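Local structure of Poly(Beta-D-mannuronate) lyase (Pseudopedobacter saltans, 7O79) at residues S65-A70 with Q92-Y97; K196-E201 with I221-I226; E244-G249 with N269-D274. The protein is a family 6 polysaccharide lyase with a parallel beta-helix fold that probably cleaves poly(beta-D-mannuronate), the mannuronate-rich form of alginate. All coordinates share one frame; numbering follows the deposited sequence.

Contact 1. Residues S65-A70 with Q92-Y97; sequences SLSFDA and QFNSDY
Two successive coils of the right-handed parallel beta-helix meet here, and they put F68 directly beside F93 in an aromatic ladder, one ring per coil, facing the core of the solenoid. The two rings form an offset stack with planes only 7° apart and centroids 4.6 Å apart. F93 CE2 lies over one face of the F68 ring, toward its rim. Both side chains turn CG anti to the carbonyl carbon (chi1 -66° in F68 and nearly the same in F93), and this shared rotation on neighbouring parallel strands lets the rings lie flat against each other. F122, one coil further on, continues the stack from F93, while L100 touches both rings from another wall of the helix; phenylalanine suits this place because a flat apolar ring can cover the ring of the next coil and still fill the core.

The backbones run in parallel register, S67 beside Q92. F68 N gives a nearly straight hydrogen bond to Q92 O (2.8 Å), and that same oxygen sits at the edge of the F68 ring, in its plane. Q92 N and N94 N in turn donate to L66 O and F68 O.

S67 and Q92 lie on the face opposite the rings, and just past the strand ends D69 and N94 lie side by side, with carboxylate and amide planes 27° apart; N94 ND2 donates to D69 OD1 at 2.9 Å. Asparagine fits because its two ends serve different neighbours: OD1 receives Q92 NE2 in its carbonyl plane, on a lone pair, which ties the Q92 side chain back over its own strand. A water then bridges the coils on this side, 2.8 Å from S67 OG and accepting a hydrogen bond from N94 ND2 at 3.0 Å.

Contact 2. Residues K196-E201 with I221-I226; sequences KNNLFE and IGNTVI
Segments 196-201 and 221-226 run parallel, their strands 199-201 and 224-226 inclined by 6° with axes 4.7 Å apart. N197 N donates to I221 O before the turn; beyond it T224 N binds N198 O, F200 N binds T224 O and I226 N binds F200 O. Between these two runs both chains bend, N197 and G222 taking positive phi, and a side chain replaces the missing backbone acceptor.

That side chain is N223. Its OD1 accepts two hydrogen bonds from N198: the backbone N at 2.8 Å comes from above the carbonyl plane, while ND2, at 3.0 Å, lies in that plane. The two amides lie side by side, pointing the same way, with planes 12° apart. This is an asparagine ladder, the inward-facing row found at a bend of many parallel beta-helices, in which the amide of one coil lies beside that of the next and bonds to it and to the backbone at the bend. On the side of the preceding coil, N198 OD1 accepts from C159 N and its ND2 also donates to V156 O, whereas N223 ND2 reaches I195 O. A leucine in place of N223 would probably leave N198 N without its acceptor at this buried bend and cost the N198 amide one of its partners.

Past the bend, F200 points into the core, where CD1 meets V225 CG2 at 3.6 Å and the ring edge faces T224 O. F161 of the preceding coil also meets this ring. L199, T224 and I226 occupy the other face. T224 CG2, set anti to the backbone N, lies 3.5 Å from L199 CD1, leaving OG1 to accept from L445 N of the C-terminal segment. L199 CD1 also meets I226 CD1 at 4.0 Å.

Contact 3. Residues E244-G249 with N269-D274; sequences ENFIFG and NNYVRD
Strands 246-248 and 271-273 lie parallel, 8° apart, joined by alternating hydrogen bonds from Y271 N to N245 O, I247 N to Y271 O, R273 N to I247 O and G249 N to R273 O. At the bend before them N270 OD1 takes two bonds from N245, ND2 at 3.0 Å and backbone N at 3.1 Å, arriving from opposite faces of its plane. The amides are nearly coplanar (4°), as befits asparagines stacked coil on coil. Facing inward, I247 CD1 packs on V272 CG2 at 4.0 Å.

Outside, Y271 CB lies 3.7 Å from F246 CD1; with CG anti to the backbone N (chi1 -172°) the ring carries CE2 to 3.8 Å from F248 CE1. R273 lays its aliphatic CG against F248 CD1 and grips D274 side-on, NE to OD2 at 2.7 Å and NH2 to OD1, a salt bridge that probably holds the guanidinium in place. D274 OD1 also accepts from N327 ND2. A water spans E244 OE1 and N269 ND2, while N269 OD1 accepts from R439 N of the C-terminal segment.

Around this pair, F246 bonds back to strand 219-226, N270 ND2 reaches N323 of strand 319-328, and P444 covers F246 and F248.

In the fold
From the N terminus, the chain winds through the beta-helix one coil at a time, and each contact closes a single turn: contact 1 joins strand 65-68 to 89-93, contact 2 joins 194-201 to 219-226, and contact 3 joins 241-248 to 266-273. They follow in series, none nesting or crossing. Contact 1 belongs to a different wall, near the N-terminal end, its centre about 25 Å from that of contact 2 and about 34 Å from that of contact 3. Contacts 2 and 3 share one wall and touch: strands 219-226 and 241-248 are neighbours, with probable hydrogen bonds from V225 N to F246 O and from F246 N to N223 O, and N245 OD1 accepts from N223 N.

Contact 1. Residues S65-A70 with Q92-Y97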
ATOM      1  N   SER A  65      13.675 -10.663 -16.109  1.00 31.07           N
ATOM      2  CA  SER A  65      13.249 -10.599 -14.717  1.00 29.69           C
ATOM      3  C   SER A  65      14.503 -10.600 -13.864  1.00 31.23           C
ATOM      4  O   SER A  65      15.596 -10.914 -14.344  1.00 29.34           O
ATOM      5  CB  SER A  65      12.323 -11.768 -14.357  1.00 25.76           C
ATOM      6  OG  SER A  65      13.025 -12.993 -14.532  1.00 28.81           O
ATOM      7  N   LEU A  66      14.332 -10.246 -12.590  1.00 28.22           N
ATOM      8  CA  LEU A  66      15.430 -10.146 -11.636  1.00 26.89           C
ATOM      9  C   LEU A  66      14.980 -10.714 -10.303  1.00 27.18           C
ATOM     10  O   LEU A  66      13.901 -10.360  -9.816  1.00 25.27           O
ATOM     11  CB  LEU A  66      15.860  -8.688 -11.464  1.00 27.38           C
ATOM     12  CG  LEU A  66      16.688  -8.296 -10.238  1.00 29.75           C
ATOM     13  CD1 LEU A  66      18.108  -8.833 -10.345  1.00 27.97           C
ATOM     14  CD2 LEU A  66      16.710  -6.775 -10.097  1.00 28.06           C
ATOM     15  N   SER A  67      15.814 -11.581  -9.725  1.00 22.16           N
ATOM     16  CA  SER A  67      15.580 -12.215  -8.434  1.00 27.96           C
ATOM     17  C   SER A  67      16.796 -11.992  -7.547  1.00 26.72           C
ATOM     18  O   SER A  67      17.913 -12.357  -7.924  1.00 26.31           O
ATOM     19  CB  SER A  67      15.321 -13.720  -8.592  1.00 28.81           C
ATOM     20  OG  SER A  67      14.138 -13.938  -9.333  1.00 34.57           O
ATOM     21  N   PHE A  68      16.576 -11.401  -6.371  1.00 25.27           N
ATOM     22  CA  PHE A  68      17.611 -11.281  -5.346  1.00 27.31           C
ATOM     23  C   PHE A  68      17.582 -12.571  -4.533  1.00 25.36           C
ATOM     24  O   PHE A  68      16.649 -12.788  -3.761  1.00 25.31           O
ATOM     25  CB  PHE A  68      17.344 -10.094  -4.422  1.00 25.08           C
ATOM     26  CG  PHE A  68      17.439  -8.734  -5.079  1.00 25.20           C
ATOM     27  CD1 PHE A  68      16.341  -8.175  -5.698  1.00 26.97           C
ATOM     28  CD2 PHE A  68      18.611  -8.002  -5.028  1.00 22.65           C
ATOM     29  CE1 PHE A  68      16.408  -6.907  -6.280  1.00 24.84           C
ATOM     30  CE2 PHE A  68      18.685  -6.736  -5.597  1.00 26.14           C
ATOM     31  CZ  PHE A  68      17.582  -6.192  -6.230  1.00 24.67           C
ATOM     32  N   ASP A  69      18.585 -13.436  -4.695  1.00 28.43           N
ATOM     33  CA  ASP A  69      18.541 -14.757  -4.066  1.00 26.42           C
ATOM     34  C   ASP A  69      19.697 -15.003  -3.107  1.00 27.96           C
ATOM     35  O   ASP A  69      20.003 -16.165  -2.815  1.00 25.48           O
ATOM     36  CB  ASP A  69      18.506 -15.873  -5.114  1.00 31.13           C
ATOM     37  CG  ASP A  69      17.332 -15.739  -6.081  1.00 33.46           C
ATOM     38  OD1 ASP A  69      16.272 -15.203  -5.691  1.00 31.61           O
ATOM     39  OD2 ASP A  69      17.472 -16.174  -7.237  1.00 38.28           O
ATOM     40  N   ALA A  70      20.351 -13.941  -2.631  1.00 24.10           N
ATOM     41  CA  ALA A  70      21.338 -14.014  -1.562  1.00 24.75           C
ATOM     42  C   ALA A  70      21.423 -12.639  -0.906  1.00 25.30           C
ATOM     43  O   ALA A  70      21.015 -11.637  -1.511  1.00 22.16           O
ATOM     44  CB  ALA A  70      22.713 -14.464  -2.093  1.00 23.51           C
ATOM     45  N   GLN A  92      12.022  -9.661  -7.808  1.00 22.90           N
ATOM     46  CA  GLN A  92      11.664 -10.437  -6.629  1.00 23.29           C
ATOM     47  C   GLN A  92      12.777 -10.417  -5.587  1.00 26.65           C
ATOM     48  O   GLN A  92      13.933 -10.728  -5.897  1.00 24.76           O
ATOM     49  CB  GLN A  92      11.301 -11.874  -7.016  1.00 24.52           C
ATOM     50  CG  GLN A  92      10.653 -12.647  -5.881  1.00 29.36           C
ATOM     51  CD  GLN A  92       9.804 -13.820  -6.356  1.00 36.25           C
ATOM     52  OE1 GLN A  92       9.240 -13.796  -7.455  1.00 35.75           O
ATOM     53  NE2 GLN A  92       9.734 -14.865  -5.534  1.00 33.06           N
ATOM     54  N   PHE A  93      12.420 -10.033  -4.352  1.00 25.26           N
ATOM     55  CA  PHE A  93      13.344 -10.035  -3.211  1.00 25.14           C
ATOM     56  C   PHE A  93      13.148 -11.355  -2.476  1.00 23.65           C
ATOM     57  O   PHE A  93      12.203 -11.498  -1.698  1.00 26.98           O
ATOM     58  CB  PHE A  93      13.076  -8.860  -2.270  1.00 23.08           C
ATOM     59  CG  PHE A  93      13.425  -7.490  -2.844  1.00 26.13           C
ATOM     60  CD1 PHE A  93      12.519  -6.803  -3.641  1.00 25.63           C
ATOM     61  CD2 PHE A  93      14.646  -6.884  -2.551  1.00 24.56           C
ATOM     62  CE1 PHE A  93      12.828  -5.542  -4.164  1.00 25.71           C
ATOM     63  CE2 PHE A  93      14.964  -5.612  -3.066  1.00 23.41           C
ATOM     64  CZ  PHE A  93      14.058  -4.940  -3.860  1.00 23.59           C
ATOM     65  N   ASN A  94      14.049 -12.316  -2.700  1.00 22.40           N
ATOM     66  CA  ASN A  94      13.947 -13.633  -2.076  1.00 24.99           C
ATOM     67  C   ASN A  94      14.887 -13.817  -0.892  1.00 26.96           C
ATOM     68  O   ASN A  94      14.974 -14.925  -0.361  1.00 23.89           O
ATOM     69  CB  ASN A  94      14.217 -14.746  -3.094  1.00 26.02           C
ATOM     70  CG  ASN A  94      13.081 -14.919  -4.070  1.00 31.36           C
ATOM     71  OD1 ASN A  94      11.918 -14.970  -3.670  1.00 25.92           O
ATOM     72  ND2 ASN A  94      13.412 -15.030  -5.361  1.00 28.64           N
ATOM     73  N   SER A  95      15.585 -12.769  -0.470  1.00 23.94           N
ATOM     74  CA  SER A  95      16.617 -12.891   0.557  1.00 23.60           C
ATOM     75  C   SER A  95      16.501 -11.671   1.467  1.00 21.67           C
ATOM     76  O   SER A  95      15.456 -11.019   1.517  1.00 19.91           O
ATOM     77  CB  SER A  95      18.000 -13.043  -0.092  1.00 21.38           C
ATOM     78  OG  SER A  95      18.964 -13.464   0.849  1.00 24.65           O
ATOM     79  N   ASP A  96      17.577 -11.341   2.188  1.00 23.02           N
ATOM     80  CA  ASP A  96      17.543 -10.282   3.189  1.00 23.67           C
ATOM     81  C   ASP A  96      18.542  -9.180   2.875  1.00 24.31           C
ATOM     82  O   ASP A  96      19.592  -9.421   2.282  1.00 23.89           O
ATOM     83  CB  ASP A  96      17.833 -10.786   4.615  1.00 23.72           C
ATOM     84  CG  ASP A  96      17.024 -12.012   4.995  1.00 25.44           C
ATOM     85  OD1 ASP A  96      15.857 -12.142   4.553  1.00 21.61           O
ATOM     86  OD2 ASP A  96      17.543 -12.805   5.803  1.00 28.34           O
ATOM     87  N   TYR A  97      18.183  -7.957   3.274  1.00 22.58           N
ATOM     88  CA  TYR A  97      19.084  -6.809   3.202  1.00 23.37           C
ATOM     89  C   TYR A  97      19.599  -6.575   1.784  1.00 23.23           C
ATOM     90  O   TYR A  97      20.780  -6.290   1.576  1.00 21.81           O
ATOM     91  CB  TYR A  97      20.249  -6.962   4.190  1.00 23.62           C
ATOM     92  CG  TYR A  97      19.883  -6.545   5.600  1.00 23.22           C
ATOM     93  CD1 TYR A  97      19.759  -5.198   5.926  1.00 26.87           C
ATOM     94  CD2 TYR A  97      19.676  -7.490   6.602  1.00 26.25           C
ATOM     95  CE1 TYR A  97      19.428  -4.798   7.212  1.00 23.81           C
ATOM     96  CE2 TYR A  97      19.344  -7.105   7.891  1.00 22.46           C
ATOM     97  CZ  TYR A  97      19.234  -5.748   8.188  1.00 25.11           C
ATOM     98  OH  TYR A  97      18.902  -5.324   9.459  1.00 25.89           O
TER
HETATM   99  O   HOH W   1      12.356 -15.718  -8.070  1.00 42.23           O

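Contact 2. Residues K196-E201 with I221-I226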
ATOM      1  N   LYS A 196       6.811   4.857   2.211  1.00 20.05           N
ATOM      2  CA  LYS A 196       7.182   6.170   2.728  1.00 20.92           C
ATOM      3  C   LYS A 196       7.651   7.095   1.615  1.00 22.67           C
ATOM      4  O   LYS A 196       8.422   6.688   0.748  1.00 21.02           O
ATOM      5  CB  LYS A 196       8.274   6.038   3.797  1.00 23.02           C
ATOM      6  CG  LYS A 196       8.800   7.371   4.388  1.00 21.67           C
ATOM      7  CD  LYS A 196       9.972   7.071   5.344  1.00 25.61           C
ATOM      8  CE  LYS A 196      10.922   8.265   5.522  1.00 32.29           C
ATOM      9  NZ  LYS A 196      12.029   8.218   4.493  1.00 34.94           N
ATOM     10  N   ASN A 197       7.157   8.339   1.643  1.00 24.22           N
ATOM     11  CA  ASN A 197       7.611   9.400   0.739  1.00 24.46           C
ATOM     12  C   ASN A 197       7.587   8.944  -0.713  1.00 24.09           C
ATOM     13  O   ASN A 197       8.525   9.186  -1.470  1.00 23.80           O
ATOM     14  CB  ASN A 197       9.017   9.913   1.103  1.00 24.81           C
ATOM     15  CG  ASN A 197       9.089  10.522   2.481  1.00 25.83           C
ATOM     16  OD1 ASN A 197       8.123  11.100   2.967  1.00 29.42           O
ATOM     17  ND2 ASN A 197      10.254  10.437   3.105  1.00 25.50           N
ATOM     18  N   ASN A 198       6.494   8.292  -1.117  1.00 22.20           N
ATOM     19  CA  ASN A 198       6.303   7.964  -2.523  1.00 20.54           C
ATOM     20  C   ASN A 198       5.281   8.911  -3.152  1.00 22.93           C
ATOM     21  O   ASN A 198       4.434   9.495  -2.465  1.00 23.97           O
ATOM     22  CB  ASN A 198       5.831   6.518  -2.700  1.00 20.17           C
ATOM     23  CG  ASN A 198       6.785   5.523  -2.095  1.00 22.17           C
ATOM     24  OD1 ASN A 198       7.874   5.291  -2.621  1.00 22.50           O
ATOM     25  ND2 ASN A 198       6.410   4.977  -0.940  1.00 20.54           N
ATOM     26  N   LEU A 199       5.362   9.037  -4.472  1.00 21.58           N
ATOM     27  CA  LEU A 199       4.432   9.829  -5.270  1.00 24.05           C
ATOM     28  C   LEU A 199       3.572   8.910  -6.131  1.00 25.37           C
ATOM     29  O   LEU A 199       4.093   8.116  -6.923  1.00 24.49           O
ATOM     30  CB  LEU A 199       5.186  10.823  -6.144  1.00 24.18           C
ATOM     31  CG  LEU A 199       4.345  11.706  -7.069  1.00 26.48           C
ATOM     32  CD1 LEU A 199       3.352  12.564  -6.302  1.00 23.95           C
ATOM     33  CD2 LEU A 199       5.240  12.602  -7.911  1.00 27.71           C
ATOM     34  N   PHE A 200       2.266   9.071  -6.058  1.00 24.85           N
ATOM     35  CA  PHE A 200       1.343   8.334  -6.878  1.00 23.18           C
ATOM     36  C   PHE A 200       0.607   9.348  -7.775  1.00 26.14           C
ATOM     37  O   PHE A 200       0.092  10.313  -7.286  1.00 27.43           O
ATOM     38  CB  PHE A 200       0.304   7.595  -6.057  1.00 18.61           C
ATOM     39  CG  PHE A 200       0.852   6.605  -5.085  1.00 24.10           C
ATOM     40  CD1 PHE A 200       1.405   7.004  -3.894  1.00 21.49           C
ATOM     41  CD2 PHE A 200       0.740   5.271  -5.326  1.00 20.87           C
ATOM     42  CE1 PHE A 200       1.875   6.083  -3.000  1.00 19.55           C
ATOM     43  CE2 PHE A 200       1.216   4.354  -4.439  1.00 22.75           C
ATOM     44  CZ  PHE A 200       1.783   4.756  -3.280  1.00 21.62           C
ATOM     45  N   GLU A 201       0.609   9.144  -9.075  1.00 23.53           N
ATOM     46  CA  GLU A 201      -0.119  10.008  -9.971  1.00 27.80           C
ATOM     47  C   GLU A 201      -0.927   9.190 -10.949  1.00 25.28           C
ATOM     48  O   GLU A 201      -0.374   8.539 -11.776  1.00 27.39           O
ATOM     49  CB  GLU A 201       0.832  10.910 -10.699  1.00 36.89           C
ATOM     50  CG  GLU A 201       0.170  11.959 -11.552  1.00 42.14           C
ATOM     51  CD  GLU A 201       0.758  13.308 -11.311  1.00 50.30           C
ATOM     52  OE1 GLU A 201       1.840  13.378 -10.715  1.00 55.67           O
ATOM     53  OE2 GLU A 201       0.139  14.306 -11.717  1.00 59.74           O
ATOM     54  N   ILE A 221       3.586   6.559   5.371  1.00 20.91           N
ATOM     55  CA  ILE A 221       4.084   7.846   5.871  1.00 21.91           C
ATOM     56  C   ILE A 221       4.472   8.745   4.706  1.00 22.78           C
ATOM     57  O   ILE A 221       5.243   8.331   3.835  1.00 20.49           O
ATOM     58  CB  ILE A 221       5.319   7.681   6.778  1.00 21.47           C
ATOM     59  CG1 ILE A 221       5.144   6.592   7.826  1.00 29.34           C
ATOM     60  CG2 ILE A 221       5.655   9.007   7.461  1.00 26.17           C
ATOM     61  CD1 ILE A 221       3.927   6.797   8.666  1.00 25.86           C
ATOM     62  N   GLY A 222       3.962   9.976   4.703  1.00 23.07           N
ATOM     63  CA  GLY A 222       4.523  11.017   3.849  1.00 23.12           C
ATOM     64  C   GLY A 222       4.434  10.768   2.361  1.00 22.08           C
ATOM     65  O   GLY A 222       5.279  11.260   1.612  1.00 24.59           O
ATOM     66  N   ASN A 223       3.427  10.034   1.908  1.00 23.13           N
ATOM     67  CA  ASN A 223       3.190   9.805   0.490  1.00 22.87           C
ATOM     68  C   ASN A 223       2.281  10.892  -0.085  1.00 22.26           C
ATOM     69  O   ASN A 223       1.432  11.454   0.612  1.00 21.77           O
ATOM     70  CB  ASN A 223       2.535   8.444   0.280  1.00 18.73           C
ATOM     71  CG  ASN A 223       3.403   7.304   0.779  1.00 23.12           C
ATOM     72  OD1 ASN A 223       4.363   6.896   0.114  1.00 19.59           O
ATOM     73  ND2 ASN A 223       3.095   6.813   1.975  1.00 20.11           N
ATOM     74  N   THR A 224       2.432  11.147  -1.381  1.00 22.26           N
ATOM     75  CA  THR A 224       1.586  12.094  -2.100  1.00 22.82           C
ATOM     76  C   THR A 224       0.804  11.323  -3.157  1.00 23.37           C
ATOM     77  O   THR A 224       1.402  10.661  -4.012  1.00 22.96           O
ATOM     78  CB  THR A 224       2.438  13.207  -2.732  1.00 25.08           C
ATOM     79  OG1 THR A 224       2.990  14.025  -1.695  1.00 28.20           O
ATOM     80  CG2 THR A 224       1.592  14.091  -3.637  1.00 28.09           C
ATOM     81  N   VAL A 225      -0.528  11.384  -3.080  1.00 23.59           N
ATOM     82  CA  VAL A 225      -1.413  10.638  -3.979  1.00 21.92           C
ATOM     83  C   VAL A 225      -2.254  11.637  -4.763  1.00 22.79           C
ATOM     84  O   VAL A 225      -3.164  12.266  -4.209  1.00 21.11           O
ATOM     85  CB  VAL A 225      -2.312   9.647  -3.219  1.00 22.20           C
ATOM     86  CG1 VAL A 225      -3.182   8.901  -4.180  1.00 21.22           C
ATOM     87  CG2 VAL A 225      -1.471   8.665  -2.385  1.00 22.14           C
ATOM     88  N   ILE A 226      -1.993  11.745  -6.064  1.00 24.46           N
ATOM     89  CA  ILE A 226      -2.573  12.793  -6.898  1.00 23.64           C
ATOM     90  C   ILE A 226      -3.535  12.155  -7.893  1.00 24.44           C
ATOM     91  O   ILE A 226      -3.142  11.273  -8.671  1.00 29.53           O
ATOM     92  CB  ILE A 226      -1.487  13.599  -7.623  1.00 24.41           C
ATOM     93  CG1 ILE A 226      -0.622  14.354  -6.603  1.00 28.15           C
ATOM     94  CG2 ILE A 226      -2.126  14.591  -8.592  1.00 27.58           C
ATOM     95  CD1 ILE A 226       0.475  15.201  -7.240  1.00 33.23           C
TER

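Contact 3. Residues E244-G249 with N269-D274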
ATOM      1  N   GLU A 244       0.827  11.741   7.789  1.00 22.01           N
ATOM      2  CA  GLU A 244       1.524  12.779   7.025  1.00 23.00           C
ATOM      3  C   GLU A 244       1.452  12.559   5.521  1.00 23.71           C
ATOM      4  O   GLU A 244       2.355  12.977   4.787  1.00 25.30           O
ATOM      5  CB  GLU A 244       2.976  12.921   7.486  1.00 24.85           C
ATOM      6  CG  GLU A 244       3.090  13.501   8.894  1.00 32.23           C
ATOM      7  CD  GLU A 244       4.375  13.098   9.594  1.00 37.56           C
ATOM      8  OE1 GLU A 244       4.293  12.539  10.706  1.00 42.87           O
ATOM      9  OE2 GLU A 244       5.465  13.334   9.034  1.00 39.29           O
ATOM     10  N   ASN A 245       0.372  11.932   5.048  1.00 20.42           N
ATOM     11  CA  ASN A 245       0.159  11.727   3.623  1.00 22.81           C
ATOM     12  C   ASN A 245      -0.628  12.895   3.043  1.00 20.48           C
ATOM     13  O   ASN A 245      -1.319  13.620   3.759  1.00 24.37           O
ATOM     14  CB  ASN A 245      -0.593  10.418   3.341  1.00 19.31           C
ATOM     15  CG  ASN A 245       0.144   9.198   3.854  1.00 22.12           C
ATOM     16  OD1 ASN A 245       1.095   8.734   3.223  1.00 19.16           O
ATOM     17  ND2 ASN A 245      -0.294   8.663   5.005  1.00 19.87           N
ATOM     18  N   PHE A 246      -0.500  13.079   1.733  1.00 21.67           N
ATOM     19  CA  PHE A 246      -1.229  14.107   1.004  1.00 26.25           C
ATOM     20  C   PHE A 246      -2.037  13.422  -0.080  1.00 24.76           C
ATOM     21  O   PHE A 246      -1.472  12.751  -0.947  1.00 25.81           O
ATOM     22  CB  PHE A 246      -0.292  15.133   0.376  1.00 25.90           C
ATOM     23  CG  PHE A 246       0.412  16.017   1.365  1.00 26.74           C
ATOM     24  CD1 PHE A 246      -0.134  17.238   1.734  1.00 30.16           C
ATOM     25  CD2 PHE A 246       1.656  15.660   1.875  1.00 28.83           C
ATOM     26  CE1 PHE A 246       0.522  18.070   2.626  1.00 26.27           C
ATOM     27  CE2 PHE A 246       2.317  16.496   2.776  1.00 33.96           C
ATOM     28  CZ  PHE A 246       1.745  17.702   3.138  1.00 33.32           C
ATOM     29  N   ILE A 247      -3.347  13.592  -0.044  1.00 22.84           N
ATOM     30  CA  ILE A 247      -4.209  13.028  -1.072  1.00 24.37           C
ATOM     31  C   ILE A 247      -4.871  14.212  -1.771  1.00 23.88           C
ATOM     32  O   ILE A 247      -5.771  14.851  -1.220  1.00 25.28           O
ATOM     33  CB  ILE A 247      -5.224  12.032  -0.496  1.00 22.62           C
ATOM     34  CG1 ILE A 247      -4.464  10.908   0.221  1.00 20.11           C
ATOM     35  CG2 ILE A 247      -6.114  11.443  -1.594  1.00 23.70           C
ATOM     36  CD1 ILE A 247      -5.348   9.843   0.822  1.00 22.31           C
ATOM     37  N   PHE A 248      -4.392  14.526  -2.980  1.00 27.46           N
ATOM     38  CA  PHE A 248      -4.934  15.596  -3.817  1.00 27.65           C
ATOM     39  C   PHE A 248      -5.755  14.927  -4.911  1.00 24.84           C
ATOM     40  O   PHE A 248      -5.239  14.581  -5.971  1.00 28.70           O
ATOM     41  CB  PHE A 248      -3.829  16.459  -4.420  1.00 27.58           C
ATOM     42  CG  PHE A 248      -2.977  17.165  -3.407  1.00 27.95           C
ATOM     43  CD1 PHE A 248      -3.436  18.299  -2.763  1.00 31.17           C
ATOM     44  CD2 PHE A 248      -1.696  16.717  -3.129  1.00 33.85           C
ATOM     45  CE1 PHE A 248      -2.654  18.958  -1.823  1.00 34.18           C
ATOM     46  CE2 PHE A 248      -0.901  17.381  -2.193  1.00 34.75           C
ATOM     47  CZ  PHE A 248      -1.386  18.510  -1.544  1.00 32.21           C
ATOM     48  N   GLY A 249      -7.052  14.754  -4.656  1.00 28.85           N
ATOM     49  CA  GLY A 249      -7.889  14.024  -5.594  1.00 26.09           C
ATOM     50  C   GLY A 249      -8.146  14.738  -6.908  1.00 25.95           C
ATOM     51  O   GLY A 249      -8.493  14.082  -7.890  1.00 26.44           O
ATOM     52  N   ASN A 269      -2.218  13.570  10.964  1.00 25.66           N
ATOM     53  CA  ASN A 269      -1.524  14.545  10.120  1.00 24.34           C
ATOM     54  C   ASN A 269      -1.647  14.250   8.631  1.00 24.37           C
ATOM     55  O   ASN A 269      -0.740  14.570   7.856  1.00 23.70           O
ATOM     56  CB  ASN A 269      -0.052  14.669  10.520  1.00 29.18           C
ATOM     57  CG  ASN A 269       0.115  15.306  11.888  1.00 35.29           C
ATOM     58  OD1 ASN A 269      -0.517  16.322  12.178  1.00 30.50           O
ATOM     59  ND2 ASN A 269       0.946  14.708  12.736  1.00 31.38           N
ATOM     60  N   ASN A 270      -2.776  13.686   8.207  1.00 21.04           N
ATOM     61  CA  ASN A 270      -3.052  13.480   6.788  1.00 22.47           C
ATOM     62  C   ASN A 270      -3.853  14.645   6.211  1.00 21.13           C
ATOM     63  O   ASN A 270      -4.767  15.166   6.851  1.00 22.95           O
ATOM     64  CB  ASN A 270      -3.802  12.159   6.567  1.00 21.62           C
ATOM     65  CG  ASN A 270      -3.021  10.960   7.113  1.00 21.49           C
ATOM     66  OD1 ASN A 270      -2.005  10.570   6.542  1.00 21.41           O
ATOM     67  ND2 ASN A 270      -3.464  10.415   8.240  1.00 19.79           N
ATOM     68  N   TYR A 271      -3.512  15.036   4.991  1.00 22.67           N
ATOM     69  CA  TYR A 271      -4.201  16.106   4.272  1.00 25.58           C
ATOM     70  C   TYR A 271      -4.900  15.524   3.047  1.00 22.72           C
ATOM     71  O   TYR A 271      -4.237  15.092   2.097  1.00 26.11           O
ATOM     72  CB  TYR A 271      -3.209  17.187   3.871  1.00 22.17           C
ATOM     73  CG  TYR A 271      -3.846  18.422   3.283  1.00 25.26           C
ATOM     74  CD1 TYR A 271      -4.241  19.464   4.109  1.00 24.40           C
ATOM     75  CD2 TYR A 271      -3.997  18.573   1.916  1.00 28.85           C
ATOM     76  CE1 TYR A 271      -4.799  20.605   3.601  1.00 31.20           C
ATOM     77  CE2 TYR A 271      -4.558  19.724   1.388  1.00 30.81           C
ATOM     78  CZ  TYR A 271      -4.963  20.734   2.246  1.00 26.65           C
ATOM     79  OH  TYR A 271      -5.520  21.885   1.766  1.00 30.52           O
ATOM     80  N   VAL A 272      -6.231  15.521   3.063  1.00 24.25           N
ATOM     81  CA  VAL A 272      -7.046  14.958   1.989  1.00 23.16           C
ATOM     82  C   VAL A 272      -7.943  16.061   1.448  1.00 26.36           C
ATOM     83  O   VAL A 272      -8.632  16.739   2.223  1.00 24.12           O
ATOM     84  CB  VAL A 272      -7.892  13.766   2.482  1.00 24.76           C
ATOM     85  CG1 VAL A 272      -8.736  13.189   1.352  1.00 22.44           C
ATOM     86  CG2 VAL A 272      -6.985  12.693   3.092  1.00 22.08           C
ATOM     87  N   ARG A 273      -7.950  16.236   0.126  1.00 24.59           N
ATOM     88  CA  ARG A 273      -8.837  17.239  -0.433  1.00 27.17           C
ATOM     89  C   ARG A 273      -9.238  16.890  -1.858  1.00 26.10           C
ATOM     90  O   ARG A 273      -8.496  16.233  -2.594  1.00 24.72           O
ATOM     91  CB  ARG A 273      -8.207  18.633  -0.352  1.00 26.98           C
ATOM     92  CG  ARG A 273      -6.930  18.823  -1.149  1.00 28.35           C
ATOM     93  CD  ARG A 273      -6.697  20.315  -1.422  1.00 30.94           C
ATOM     94  NE  ARG A 273      -7.909  20.927  -1.952  1.00 29.47           N
ATOM     95  CZ  ARG A 273      -8.585  21.929  -1.391  1.00 35.06           C
ATOM     96  NH1 ARG A 273      -8.175  22.468  -0.246  1.00 34.45           N
ATOM     97  NH2 ARG A 273      -9.692  22.389  -1.988  1.00 32.44           N
ATOM     98  N   ASP A 274     -10.451  17.318  -2.219  1.00 25.66           N
ATOM     99  CA  ASP A 274     -10.978  17.193  -3.585  1.00 24.24           C
ATOM    100  C   ASP A 274     -11.043  15.731  -4.005  1.00 26.53           C
ATOM    101  O   ASP A 274     -10.694  15.363  -5.129  1.00 25.18           O
ATOM    102  CB  ASP A 274     -10.167  18.006  -4.602  1.00 25.47           C
ATOM    103  CG  ASP A 274      -9.777  19.393  -4.095  1.00 27.88           C
ATOM    104  OD1 ASP A 274     -10.642  20.104  -3.559  1.00 28.13           O
ATOM    105  OD2 ASP A 274      -8.609  19.799  -4.279  1.00 28.65           O
TER
HETATM  106  O   HOH W   2       2.270  12.276  12.439  1.00 31.42           O
HETATM  107  O   HOH W   3      -0.071  16.005   5.471  1.00 31.29           O